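Local coordinates for protein serine racemase (Enterococcus faecalis, PDB 4ECL) that is the cytoplasmic domain of VanTG, a serine racemase built like the alanine racemases, with a TIM-barrel domain followed by a largely beta C-terminal domain, at residues F288-I301 with I308-V321. Sequence-based numbering, arbitrary orientation.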
ATOM      1  N   PHE A 288      -0.146   4.111   6.266  1.00 24.30           N
ATOM      2  CA  PHE A 288      -0.983   4.841   7.205  1.00 20.91           C
ATOM      3  C   PHE A 288      -1.676   5.946   6.405  1.00 26.75           C
ATOM      4  O   PHE A 288      -1.048   6.926   6.019  1.00 31.81           O
ATOM      5  CB  PHE A 288      -0.137   5.386   8.362  1.00 24.03           C
ATOM      6  CG  PHE A 288      -0.942   5.831   9.553  1.00 26.15           C
ATOM      7  CD1 PHE A 288      -1.616   4.907  10.337  1.00 31.63           C
ATOM      8  CD2 PHE A 288      -1.013   7.177   9.895  1.00 27.66           C
ATOM      9  CE1 PHE A 288      -2.356   5.314  11.431  1.00 29.09           C
ATOM     10  CE2 PHE A 288      -1.745   7.597  10.987  1.00 26.05           C
ATOM     11  CZ  PHE A 288      -2.424   6.661  11.758  1.00 29.98           C
ATOM     12  N   PRO A 289      -2.975   5.773   6.129  1.00 28.70           N
ATOM     13  CA  PRO A 289      -3.726   6.579   5.151  1.00 26.43           C
ATOM     14  C   PRO A 289      -3.633   8.094   5.355  1.00 24.57           C
ATOM     15  O   PRO A 289      -3.872   8.594   6.446  1.00 26.36           O
ATOM     16  CB  PRO A 289      -5.173   6.131   5.370  1.00 31.95           C
ATOM     17  CG  PRO A 289      -5.069   4.778   5.995  1.00 32.28           C
ATOM     18  CD  PRO A 289      -3.835   4.801   6.828  1.00 33.05           C
ATOM     19  N   ARG A 290      -3.307   8.813   4.288  1.00 25.32           N
ATOM     20  CA  ARG A 290      -3.190  10.263   4.349  1.00 19.70           C
ATOM     21  C   ARG A 290      -4.480  10.963   4.799  1.00 27.21           C
ATOM     22  O   ARG A 290      -4.427  12.040   5.380  1.00 23.90           O
ATOM     23  CB  ARG A 290      -2.738  10.805   2.999  1.00 22.05           C
ATOM     24  CG  ARG A 290      -2.362  12.265   3.020  1.00 26.84           C
ATOM     25  CD  ARG A 290      -1.820  12.732   1.676  1.00 39.18           C
ATOM     26  NE  ARG A 290      -1.478  14.147   1.732  1.00 51.31           N
ATOM     27  CZ  ARG A 290      -2.320  15.133   1.431  1.00 62.71           C
ATOM     28  NH1 ARG A 290      -3.559  14.856   1.034  1.00 65.33           N
ATOM     29  NH2 ARG A 290      -1.918  16.397   1.521  1.00 62.72           N
ATOM     30  N   ASN A 291      -5.639  10.353   4.562  1.00 25.15           N
ATOM     31  CA  ASN A 291      -6.896  10.988   4.966  1.00 27.42           C
ATOM     32  C   ASN A 291      -7.129  10.966   6.486  1.00 29.33           C
ATOM     33  O   ASN A 291      -8.108  11.515   6.990  1.00 31.49           O
ATOM     34  CB  ASN A 291      -8.096  10.416   4.197  1.00 34.76           C
ATOM     35  CG  ASN A 291      -8.377   8.963   4.539  1.00 41.74           C
ATOM     36  OD1 ASN A 291      -7.811   8.414   5.483  1.00 43.68           O
ATOM     37  ND2 ASN A 291      -9.269   8.334   3.774  1.00 38.99           N
ATOM     38  N   LEU A 292      -6.216  10.343   7.218  1.00 31.25           N
ATOM     39  CA  LEU A 292      -6.206  10.475   8.677  1.00 31.04           C
ATOM     40  C   LEU A 292      -5.604  11.820   9.144  1.00 35.43           C
ATOM     41  O   LEU A 292      -5.534  12.094  10.348  1.00 36.53           O
ATOM     42  CB  LEU A 292      -5.448   9.305   9.306  1.00 26.22           C
ATOM     43  CG  LEU A 292      -6.095   7.943   9.067  1.00 30.66           C
ATOM     44  CD1 LEU A 292      -5.259   6.801   9.645  1.00 26.05           C
ATOM     45  CD2 LEU A 292      -7.504   7.947   9.654  1.00 30.49           C
ATOM     46  N   SER A 293      -5.179  12.646   8.186  1.00 33.79           N
ATOM     47  CA  SER A 293      -4.556  13.939   8.463  1.00 36.60           C
ATOM     48  C   SER A 293      -5.414  14.858   9.334  1.00 39.56           C
ATOM     49  O   SER A 293      -6.632  14.698   9.409  1.00 28.88           O
ATOM     50  CB  SER A 293      -4.227  14.669   7.149  1.00 33.22           C
ATOM     51  OG  SER A 293      -3.079  14.137   6.501  1.00 30.18           O
ATOM     52  N   CYS A 294      -4.752  15.808  10.002  1.00 43.97           N
ATOM     53  CA  CYS A 294      -5.400  16.922  10.708  1.00 45.32           C
ATOM     54  C   CYS A 294      -6.444  16.558  11.769  1.00 45.91           C
ATOM     55  O   CYS A 294      -7.569  17.063  11.730  1.00 46.85           O
ATOM     56  CB  CYS A 294      -6.034  17.887   9.706  1.00 49.85           C
ATOM     57  SG  CYS A 294      -5.084  18.078   8.200  1.00 79.51           S
ATOM     58  N   GLY A 295      -6.069  15.708  12.720  1.00 45.19           N
ATOM     59  CA  GLY A 295      -6.957  15.366  13.817  1.00 47.44           C
ATOM     60  C   GLY A 295      -7.946  14.254  13.494  1.00 48.19           C
ATOM     61  O   GLY A 295      -8.773  13.873  14.333  1.00 45.22           O
ATOM     62  N   ASN A 296      -7.858  13.719  12.283  1.00 43.44           N
ATOM     63  CA  ASN A 296      -8.727  12.612  11.899  1.00 48.14           C
ATOM     64  C   ASN A 296      -8.330  11.284  12.538  1.00 46.14           C
ATOM     65  O   ASN A 296      -8.982  10.257  12.327  1.00 45.72           O
ATOM     66  CB  ASN A 296      -8.843  12.511  10.381  1.00 52.22           C
ATOM     67  CG  ASN A 296      -9.772  13.555   9.821  1.00 58.97           C
ATOM     68  OD1 ASN A 296     -10.826  13.823  10.398  1.00 57.22           O
ATOM     69  ND2 ASN A 296      -9.382  14.174   8.711  1.00 65.48           N
ATOM     70  N   SER A 297      -7.260  11.325  13.326  1.00 42.85           N
ATOM     71  CA  SER A 297      -6.920  10.252  14.246  1.00 38.69           C
ATOM     72  C   SER A 297      -5.943  10.783  15.300  1.00 37.51           C
ATOM     73  O   SER A 297      -5.477  11.927  15.226  1.00 35.52           O
ATOM     74  CB  SER A 297      -6.324   9.043  13.514  1.00 37.50           C
ATOM     75  OG  SER A 297      -6.565   7.834  14.242  1.00 38.44           O
ATOM     76  N   TYR A 298      -5.649   9.950  16.286  1.00 28.97           N
ATOM     77  CA  TYR A 298      -4.660  10.278  17.293  1.00 26.12           C
ATOM     78  C   TYR A 298      -3.767   9.059  17.454  1.00 25.52           C
ATOM     79  O   TYR A 298      -4.076   7.989  16.944  1.00 26.96           O
ATOM     80  CB  TYR A 298      -5.342  10.625  18.621  1.00 25.63           C
ATOM     81  CG  TYR A 298      -6.288   9.549  19.126  1.00 29.84           C
ATOM     82  CD1 TYR A 298      -5.811   8.467  19.851  1.00 34.84           C
ATOM     83  CD2 TYR A 298      -7.657   9.617  18.874  1.00 30.71           C
ATOM     84  CE1 TYR A 298      -6.666   7.480  20.315  1.00 37.62           C
ATOM     85  CE2 TYR A 298      -8.521   8.631  19.332  1.00 35.24           C
ATOM     86  CZ  TYR A 298      -8.016   7.567  20.051  1.00 38.79           C
ATOM     87  OH  TYR A 298      -8.854   6.578  20.515  1.00 44.54           O
ATOM     88  N   VAL A 299      -2.656   9.202  18.154  1.00 24.80           N
ATOM     89  CA  VAL A 299      -1.888   8.017  18.483  1.00 24.24           C
ATOM     90  C   VAL A 299      -1.809   7.890  19.996  1.00 26.42           C
ATOM     91  O   VAL A 299      -2.193   8.807  20.722  1.00 24.20           O
ATOM     92  CB  VAL A 299      -0.488   8.064  17.870  1.00 23.25           C
ATOM     93  CG1 VAL A 299      -0.582   8.190  16.345  1.00 22.69           C
ATOM     94  CG2 VAL A 299       0.310   9.226  18.447  1.00 19.79           C
ATOM     95  N   LEU A 300      -1.329   6.750  20.475  1.00 24.63           N
ATOM     96  CA  LEU A 300      -1.143   6.579  21.908  1.00 25.27           C
ATOM     97  C   LEU A 300       0.337   6.686  22.265  1.00 26.40           C
ATOM     98  O   LEU A 300       1.184   5.968  21.721  1.00 26.23           O
ATOM     99  CB  LEU A 300      -1.733   5.255  22.401  1.00 21.13           C
ATOM    100  CG  LEU A 300      -3.236   5.044  22.156  1.00 22.76           C
ATOM    101  CD1 LEU A 300      -3.703   3.685  22.691  1.00 22.36           C
ATOM    102  CD2 LEU A 300      -4.076   6.171  22.748  1.00 22.25           C
ATOM    103  N   ILE A 301       0.638   7.611  23.162  1.00 26.01           N
ATOM    104  CA  ILE A 301       1.987   7.755  23.689  1.00 24.42           C
ATOM    105  C   ILE A 301       1.890   7.869  25.204  1.00 30.48           C
ATOM    106  O   ILE A 301       1.119   8.682  25.721  1.00 28.17           O
ATOM    107  CB  ILE A 301       2.720   8.982  23.119  1.00 22.58           C
ATOM    108  CG1 ILE A 301       2.947   8.819  21.612  1.00 25.53           C
ATOM    109  CG2 ILE A 301       4.058   9.156  23.825  1.00 24.01           C
ATOM    110  CD1 ILE A 301       3.499  10.062  20.922  1.00 27.31           C
ATOM    111  N   ILE A 308      -3.047  13.737  15.728  1.00 34.84           N
ATOM    112  CA  ILE A 308      -2.191  14.013  14.593  1.00 34.85           C
ATOM    113  C   ILE A 308      -2.367  15.473  14.184  1.00 37.58           C
ATOM    114  O   ILE A 308      -3.491  15.964  14.069  1.00 39.06           O
ATOM    115  CB  ILE A 308      -2.523  13.092  13.425  1.00 33.09           C
ATOM    116  CG1 ILE A 308      -2.366  11.631  13.861  1.00 28.83           C
ATOM    117  CG2 ILE A 308      -1.634  13.420  12.235  1.00 35.06           C
ATOM    118  CD1 ILE A 308      -2.907  10.632  12.864  1.00 36.52           C
ATOM    119  N   VAL A 309      -1.253  16.173  13.990  1.00 33.09           N
ATOM    120  CA  VAL A 309      -1.305  17.584  13.622  1.00 33.58           C
ATOM    121  C   VAL A 309      -0.757  17.800  12.209  1.00 36.13           C
ATOM    122  O   VAL A 309       0.277  17.237  11.835  1.00 34.95           O
ATOM    123  CB  VAL A 309      -0.572  18.468  14.655  1.00 42.29           C
ATOM    124  CG1 VAL A 309      -1.205  18.300  16.025  1.00 39.57           C
ATOM    125  CG2 VAL A 309       0.892  18.105  14.726  1.00 44.34           C
ATOM    126  N   GLY A 310      -1.483  18.584  11.417  1.00 37.60           N
ATOM    127  CA  GLY A 310      -1.095  18.870  10.048  1.00 35.81           C
ATOM    128  C   GLY A 310      -1.337  17.686   9.128  1.00 35.11           C
ATOM    129  O   GLY A 310      -1.933  16.682   9.532  1.00 35.68           O
ATOM    130  N   LYS A 311      -0.865  17.798   7.892  1.00 31.48           N
ATOM    131  CA  LYS A 311      -1.037  16.731   6.912  1.00 31.47           C
ATOM    132  C   LYS A 311      -0.054  15.597   7.181  1.00 31.09           C
ATOM    133  O   LYS A 311       1.044  15.822   7.716  1.00 33.48           O
ATOM    134  CB  LYS A 311      -0.831  17.266   5.497  1.00 37.16           C
ATOM    135  CG  LYS A 311      -1.560  18.569   5.216  1.00 44.13           C
ATOM    136  CD  LYS A 311      -3.072  18.392   5.338  1.00 49.79           C
ATOM    137  CE  LYS A 311      -3.642  17.544   4.200  1.00 53.94           C
ATOM    138  NZ  LYS A 311      -5.138  17.448   4.236  1.00 54.71           N
ATOM    139  N   ILE A 312      -0.461  14.383   6.826  1.00 25.52           N
ATOM    140  CA  ILE A 312       0.412  13.223   6.904  1.00 22.30           C
ATOM    141  C   ILE A 312       1.296  13.184   5.670  1.00 27.78           C
ATOM    142  O   ILE A 312       0.814  13.321   4.558  1.00 27.91           O
ATOM    143  CB  ILE A 312      -0.397  11.922   7.007  1.00 22.78           C
ATOM    144  CG1 ILE A 312      -1.233  11.930   8.292  1.00 27.00           C
ATOM    145  CG2 ILE A 312       0.533  10.717   6.969  1.00 19.44           C
ATOM    146  CD1 ILE A 312      -2.067  10.679   8.507  1.00 19.92           C
ATOM    147  N   CYS A 313       2.598  13.023   5.857  1.00 26.08           N
ATOM    148  CA  CYS A 313       3.496  13.015   4.714  1.00 24.66           C
ATOM    149  C   CYS A 313       3.767  11.601   4.252  1.00 23.23           C
ATOM    150  O   CYS A 313       3.214  10.645   4.777  1.00 24.24           O
ATOM    151  CB  CYS A 313       4.811  13.738   5.036  1.00 23.77           C
ATOM    152  SG  CYS A 313       4.540  15.448   5.510  1.00 35.05           S
HETATM  153  N   MSE A 314       4.617  11.481   3.245  1.00 30.64           N
HETATM  154  CA  MSE A 314       4.901  10.191   2.646  1.00 31.54           C
HETATM  155  C   MSE A 314       5.647   9.279   3.607  1.00 29.51           C
HETATM  156  O   MSE A 314       5.387   8.074   3.647  1.00 26.85           O
HETATM  157  CB  MSE A 314       5.680  10.385   1.348  1.00 31.19           C
HETATM  158  CG  MSE A 314       6.172   9.114   0.713  1.00 31.99           C
HETATM  159 SE   MSE A 314       6.578   9.482  -1.137  0.75 35.52          SE
HETATM  160  CE  MSE A 314       7.882   8.191  -1.436  1.00 22.63           C
ATOM    161  N   ASP A 315       6.557   9.850   4.395  1.00 26.69           N
ATOM    162  CA  ASP A 315       7.350   9.042   5.324  1.00 29.76           C
ATOM    163  C   ASP A 315       7.352   9.500   6.786  1.00 26.64           C
ATOM    164  O   ASP A 315       8.077   8.930   7.603  1.00 24.69           O
ATOM    165  CB  ASP A 315       8.796   8.949   4.837  1.00 31.94           C
ATOM    166  CG  ASP A 315       8.906   9.057   3.334  1.00 39.74           C
ATOM    167  OD1 ASP A 315       8.597   8.058   2.638  1.00 39.17           O
ATOM    168  OD2 ASP A 315       9.300  10.147   2.857  1.00 33.91           O
ATOM    169  N   GLN A 316       6.570  10.523   7.122  1.00 20.96           N
ATOM    170  CA  GLN A 316       6.565  11.030   8.490  1.00 27.30           C
ATOM    171  C   GLN A 316       5.272  11.759   8.768  1.00 25.06           C
ATOM    172  O   GLN A 316       4.562  12.140   7.835  1.00 24.36           O
ATOM    173  CB  GLN A 316       7.739  12.004   8.728  1.00 30.33           C
ATOM    174  CG  GLN A 316       7.619  13.316   7.937  1.00 32.36           C
ATOM    175  CD  GLN A 316       8.627  14.386   8.362  1.00 35.69           C
ATOM    176  OE1 GLN A 316       9.033  14.447   9.518  1.00 31.56           O
ATOM    177  NE2 GLN A 316       9.022  15.236   7.422  1.00 39.19           N
ATOM    178  N   LEU A 317       4.986  11.961  10.051  1.00 19.22           N
ATOM    179  CA  LEU A 317       3.857  12.775  10.487  1.00 23.37           C
ATOM    180  C   LEU A 317       4.143  13.388  11.862  1.00 26.04           C
ATOM    181  O   LEU A 317       5.184  13.113  12.468  1.00 24.58           O
ATOM    182  CB  LEU A 317       2.554  11.962  10.494  1.00 30.61           C
ATOM    183  CG  LEU A 317       2.400  10.706  11.351  1.00 26.80           C
ATOM    184  CD1 LEU A 317       2.012  11.053  12.792  1.00 22.82           C
ATOM    185  CD2 LEU A 317       1.362   9.808  10.721  1.00 25.67           C
ATOM    186  N   ALA A 318       3.225  14.225  12.340  1.00 25.35           N
ATOM    187  CA  ALA A 318       3.417  14.939  13.590  1.00 31.39           C
ATOM    188  C   ALA A 318       2.232  14.765  14.545  1.00 31.61           C
ATOM    189  O   ALA A 318       1.073  14.781  14.124  1.00 30.84           O
ATOM    190  CB  ALA A 318       3.654  16.413  13.310  1.00 28.32           C
ATOM    191  N   VAL A 319       2.517  14.604  15.832  1.00 30.89           N
ATOM    192  CA  VAL A 319       1.446  14.522  16.822  1.00 30.41           C
ATOM    193  C   VAL A 319       1.655  15.495  17.966  1.00 32.53           C
ATOM    194  O   VAL A 319       2.775  15.946  18.234  1.00 31.05           O
ATOM    195  CB  VAL A 319       1.263  13.106  17.379  1.00 29.12           C
ATOM    196  CG1 VAL A 319       0.809  12.145  16.269  1.00 24.39           C
ATOM    197  CG2 VAL A 319       2.538  12.627  18.022  1.00 21.10           C
ATOM    198  N   ASP A 320       0.560  15.815  18.643  1.00 33.60           N
ATOM    199  CA  ASP A 320       0.560  16.823  19.695  1.00 30.80           C
ATOM    200  C   ASP A 320       0.807  16.161  21.044  1.00 31.52           C
ATOM    201  O   ASP A 320      -0.012  15.378  21.507  1.00 30.93           O
ATOM    202  CB  ASP A 320      -0.806  17.499  19.699  1.00 33.92           C
ATOM    203  CG  ASP A 320      -0.822  18.785  20.478  1.00 42.76           C
ATOM    204  OD1 ASP A 320       0.095  19.011  21.296  1.00 45.05           O
ATOM    205  OD2 ASP A 320      -1.770  19.569  20.268  1.00 47.26           O
ATOM    206  N   VAL A 321       1.933  16.464  21.677  1.00 36.02           N
ATOM    207  CA  VAL A 321       2.233  15.879  22.988  1.00 35.78           C
ATOM    208  C   VAL A 321       2.302  16.929  24.091  1.00 38.10           C
ATOM    209  O   VAL A 321       2.913  16.704  25.139  1.00 37.93           O
ATOM    210  CB  VAL A 321       3.519  15.018  22.962  1.00 29.84           C
ATOM    211  CG1 VAL A 321       3.302  13.781  22.088  1.00 31.55           C
ATOM    212  CG2 VAL A 321       4.701  15.824  22.459  1.00 24.60           C
TER
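Ser293 and Ile312 illustrate how one hydroxyl can serve two backbones at once. Ser293 OG accepts a hydrogen bond from Ile312 N at 2.6 Å, with an N-H...O angle of 160°, and donates to Arg290 O at 2.7 Å in the plane of that carbonyl. With chi1 at -76°, OG lies beside its own backbone N, which binds Arg290 O as well, and this carbonyl, at the start of the short 3-10 segment, therefore has two donors. Beyond it, Cys294 N reaches Gly310 O at 3.0 Å from above the carbonyl plane, while Gly295 N gives Ile308 O a weak, strongly bent bond. Ile308 N answers with an almost straight bond to Ser297 O (3.1 Å). These bonds tie the type I' turn Ser293-Asn296, and Ser297 just after it, to the last part of strand 304-309 and the loop that follows; that strand forms a beta hairpin with strand 298-301 in the mixed sheet of the alanine racemase-like C-terminal domain. Inside the fold, the Phe288 ring meets Ile308 CD1 at its edge, in plane, and Leu317 CD2 lies 3.6 Å from Phe288 CD2; Leu292 CD1 of its own segment lies above one face, offset toward the rim. Ile312 CD1 touches both Leu292 CB and Phe288 CD2. Farther along, Val319 CG1 touches Val299 CG2, and Ile301 CD1 rests on both Val319 and Val321. At the subunit interface the extended Arg290 passes the bent Lys311, NH2 to NZ 4.3 Å, a like-charged pair of partly exposed residues. The second subunit supplies further partners there: its Glu359 accepts from Arg290 N, and its Arg132 donates to Lys311 O.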